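Local coordinates for protein dihydroorotase (Saccharomyces cerevisiae S288C, PDB 6L0G) that interconverts N-carbamoyl-L-aspartate and dihydroorotate, the third step of de novo pyrimidine synthesis, using two zinc ions per subunit, at residues Ser36-Met41 with Pro66-Leu71. Numbering follows the deposited sequence.
Sequences SIAYIM and PKTTFL
Ile37, Ala38 and Tyr39 pair in parallel with Thr69, Phe70 and Leu71, joined by a ladder of four backbone hydrogen bonds. Thr69 N gives to Ser36 O (2.9 Å), Ala38 N to Thr69 O, Leu71 N to Ala38 O (2.8 Å, nearly straight at 179°) and Ile40 N to Leu71 O (2.7 Å). Three of these carbonyls also meet a CA-H of the partner strand, as where Ile37 CA lies 3.4 Å from Thr69 O. Leu71 can be traced outward on the face it shares with Tyr39, Ile37 and Thr69. Its CB meets Tyr39 CD1 at 3.7 Å, in the plane of the ring at its edge, the two side chains crossing at about a right angle. CB and CG both come near Ala38 O, and CD1 ends against Ile37 CG2 (4.0 Å). Tyr39 CG stands anti to the backbone N (chi1 -175°), which brings CD1 beside Leu71 O, while the phenol OH bonds to Asn135 OD1. On the face of Ala38 and Phe70, the ring edge of Phe70 at CD1 is met by Ile40 CD1 (3.7 Å), and Thr68 CG2 sits above one face of that ring, offset toward the rim; helices 20-32 and 51-64 pack against Phe70. At the start of the ladder one water bridges Ser36 OG, Lys67 O and Thr69 OG1 (2.8 Å from the last), which also pairs with Ala320 N. Helix 51-64 links the strands in a beta-alpha-beta unit of the amidohydrolase TIM-barrel fold, and strand 5-15 flanks 37-40 on its other side. Four nearly linear backbone bonds thus hold the strands in register, with apolar contacts on both faces, a buried framework near His14 and His16, probable zinc ligands.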
ATOM      1  N   SER A  36      -8.535  30.808   5.364  1.00 28.01           N
ATOM      2  CA  SER A  36      -9.334  31.709   6.185  1.00 28.57           C
ATOM      3  C   SER A  36     -10.478  30.986   6.878  1.00 25.22           C
ATOM      4  O   SER A  36     -10.755  31.249   8.055  1.00 27.18           O
ATOM      5  CB  SER A  36      -9.893  32.845   5.318  1.00 28.19           C
ATOM      6  OG  SER A  36     -10.971  33.498   5.966  1.00 31.25           O
ATOM      7  N   ILE A  37     -11.127  30.070   6.157  1.00 26.09           N
ATOM      8  CA  ILE A  37     -12.334  29.376   6.591  1.00 29.16           C
ATOM      9  C   ILE A  37     -12.053  27.868   6.650  1.00 26.70           C
ATOM     10  O   ILE A  37     -11.595  27.273   5.665  1.00 24.95           O
ATOM     11  CB  ILE A  37     -13.503  29.683   5.632  1.00 21.60           C
ATOM     12  CG1 ILE A  37     -13.744  31.195   5.538  1.00 29.58           C
ATOM     13  CG2 ILE A  37     -14.764  28.978   6.067  1.00 22.69           C
ATOM     14  CD1 ILE A  37     -14.461  31.627   4.267  1.00 24.89           C
ATOM     15  N   ALA A  38     -12.370  27.244   7.785  1.00 22.69           N
ATOM     16  CA  ALA A  38     -12.120  25.822   8.007  1.00 26.06           C
ATOM     17  C   ALA A  38     -13.397  25.124   8.452  1.00 26.00           C
ATOM     18  O   ALA A  38     -14.095  25.611   9.349  1.00 24.55           O
ATOM     19  CB  ALA A  38     -11.022  25.610   9.059  1.00 23.89           C
ATOM     20  N   TYR A  39     -13.706  23.990   7.824  1.00 22.44           N
ATOM     21  CA  TYR A  39     -14.776  23.109   8.279  1.00 20.58           C
ATOM     22  C   TYR A  39     -14.173  21.984   9.126  1.00 26.33           C
ATOM     23  O   TYR A  39     -13.435  21.134   8.607  1.00 22.35           O
ATOM     24  CB  TYR A  39     -15.548  22.558   7.083  1.00 25.04           C
ATOM     25  CG  TYR A  39     -16.740  21.724   7.463  1.00 26.14           C
ATOM     26  CD1 TYR A  39     -17.877  22.312   8.004  1.00 27.32           C
ATOM     27  CD2 TYR A  39     -16.738  20.348   7.265  1.00 22.22           C
ATOM     28  CE1 TYR A  39     -18.992  21.543   8.349  1.00 26.17           C
ATOM     29  CE2 TYR A  39     -17.833  19.578   7.602  1.00 23.06           C
ATOM     30  CZ  TYR A  39     -18.960  20.182   8.145  1.00 24.41           C
ATOM     31  OH  TYR A  39     -20.055  19.421   8.477  1.00 24.78           O
ATOM     32  N   ILE A  40     -14.531  21.948  10.409  1.00 20.30           N
ATOM     33  CA  ILE A  40     -13.815  21.152  11.405  1.00 22.81           C
ATOM     34  C   ILE A  40     -14.491  19.795  11.581  1.00 23.89           C
ATOM     35  O   ILE A  40     -15.646  19.715  12.011  1.00 21.07           O
ATOM     36  CB  ILE A  40     -13.748  21.897  12.748  1.00 22.38           C
ATOM     37  CG1 ILE A  40     -13.104  23.262  12.549  1.00 23.76           C
ATOM     38  CG2 ILE A  40     -12.972  21.078  13.788  1.00 20.40           C
ATOM     39  CD1 ILE A  40     -11.607  23.182  12.163  1.00 22.43           C
ATOM     40  N   MET A  41     -13.754  18.723  11.314  1.00 20.16           N
ATOM     41  CA  MET A  41     -14.332  17.386  11.421  1.00 20.15           C
ATOM     42  C   MET A  41     -14.451  16.949  12.883  1.00 18.82           C
ATOM     43  O   MET A  41     -13.739  17.460  13.750  1.00 20.08           O
ATOM     44  CB  MET A  41     -13.485  16.404  10.623  1.00 18.20           C
ATOM     45  CG  MET A  41     -13.584  16.656   9.100  1.00 17.76           C
ATOM     46  SD  MET A  41     -15.295  16.464   8.590  1.00 21.83           S
ATOM     47  CE  MET A  41     -15.316  16.880   6.854  1.00 19.36           C
ATOM     48  N   PRO A  66      -7.923  33.374  16.681  1.00 32.85           N
ATOM     49  CA  PRO A  66      -9.035  34.347  16.609  1.00 31.37           C
ATOM     50  C   PRO A  66      -9.395  34.814  15.201  1.00 29.12           C
ATOM     51  O   PRO A  66     -10.540  35.225  14.982  1.00 32.50           O
ATOM     52  CB  PRO A  66      -8.532  35.514  17.475  1.00 28.29           C
ATOM     53  CG  PRO A  66      -7.552  34.890  18.412  1.00 33.05           C
ATOM     54  CD  PRO A  66      -6.863  33.815  17.608  1.00 28.60           C
ATOM     55  N   LYS A  67      -8.479  34.779  14.237  1.00 33.65           N
ATOM     56  CA  LYS A  67      -8.804  35.259  12.893  1.00 33.90           C
ATOM     57  C   LYS A  67      -9.335  34.171  11.965  1.00 31.61           C
ATOM     58  O   LYS A  67      -9.679  34.472  10.814  1.00 34.05           O
ATOM     59  CB  LYS A  67      -7.588  35.920  12.238  1.00 39.76           C
ATOM     60  CG  LYS A  67      -6.966  37.073  13.027  1.00 39.23           C
ATOM     61  CD  LYS A  67      -5.571  37.386  12.474  1.00 44.21           C
ATOM     62  CE  LYS A  67      -4.685  38.088  13.495  1.00 49.36           C
ATOM     63  NZ  LYS A  67      -4.342  39.476  13.078  1.00 45.87           N
ATOM     64  N   THR A  68      -9.424  32.924  12.417  1.00 33.27           N
ATOM     65  CA  THR A  68      -9.917  31.847  11.561  1.00 33.19           C
ATOM     66  C   THR A  68     -11.417  31.659  11.744  1.00 25.60           C
ATOM     67  O   THR A  68     -11.923  31.676  12.870  1.00 28.87           O
ATOM     68  CB  THR A  68      -9.181  30.538  11.867  1.00 29.69           C
ATOM     69  OG1 THR A  68      -7.772  30.746  11.729  1.00 30.29           O
ATOM     70  CG2 THR A  68      -9.619  29.444  10.921  1.00 27.44           C
ATOM     71  N   THR A  69     -12.126  31.477  10.630  1.00 24.93           N
ATOM     72  CA  THR A  69     -13.560  31.197  10.656  1.00 26.29           C
ATOM     73  C   THR A  69     -13.782  29.687  10.723  1.00 26.29           C
ATOM     74  O   THR A  69     -13.366  28.954   9.823  1.00 25.79           O
ATOM     75  CB  THR A  69     -14.246  31.776   9.418  1.00 30.20           C
ATOM     76  OG1 THR A  69     -14.071  33.199   9.406  1.00 30.83           O
ATOM     77  CG2 THR A  69     -15.727  31.448   9.425  1.00 27.73           C
ATOM     78  N   PHE A  70     -14.456  29.233  11.774  1.00 23.60           N
ATOM     79  CA  PHE A  70     -14.623  27.813  12.066  1.00 28.30           C
ATOM     80  C   PHE A  70     -16.072  27.404  11.824  1.00 26.09           C
ATOM     81  O   PHE A  70     -16.982  27.946  12.457  1.00 26.97           O
ATOM     82  CB  PHE A  70     -14.242  27.510  13.511  1.00 22.46           C
ATOM     83  CG  PHE A  70     -12.770  27.614  13.793  1.00 26.31           C
ATOM     84  CD1 PHE A  70     -11.889  26.651  13.323  1.00 19.03           C
ATOM     85  CD2 PHE A  70     -12.272  28.663  14.550  1.00 26.60           C
ATOM     86  CE1 PHE A  70     -10.538  26.735  13.590  1.00 26.16           C
ATOM     87  CE2 PHE A  70     -10.912  28.750  14.830  1.00 33.56           C
ATOM     88  CZ  PHE A  70     -10.042  27.788  14.346  1.00 28.69           C
ATOM     89  N   LEU A  71     -16.280  26.448  10.925  1.00 23.95           N
ATOM     90  CA  LEU A  71     -17.578  25.818  10.719  1.00 22.40           C
ATOM     91  C   LEU A  71     -17.515  24.418  11.313  1.00 23.80           C
ATOM     92  O   LEU A  71     -16.597  23.652  11.002  1.00 23.98           O
ATOM     93  CB  LEU A  71     -17.946  25.768   9.232  1.00 22.44           C
ATOM     94  CG  LEU A  71     -17.769  27.048   8.401  1.00 27.64           C
ATOM     95  CD1 LEU A  71     -18.045  26.800   6.899  1.00 25.25           C
ATOM     96  CD2 LEU A  71     -18.641  28.197   8.928  1.00 32.12           C
TER
HETATM   97  O   HOH W   1     -11.528  34.222   8.773  1.00 28.67           O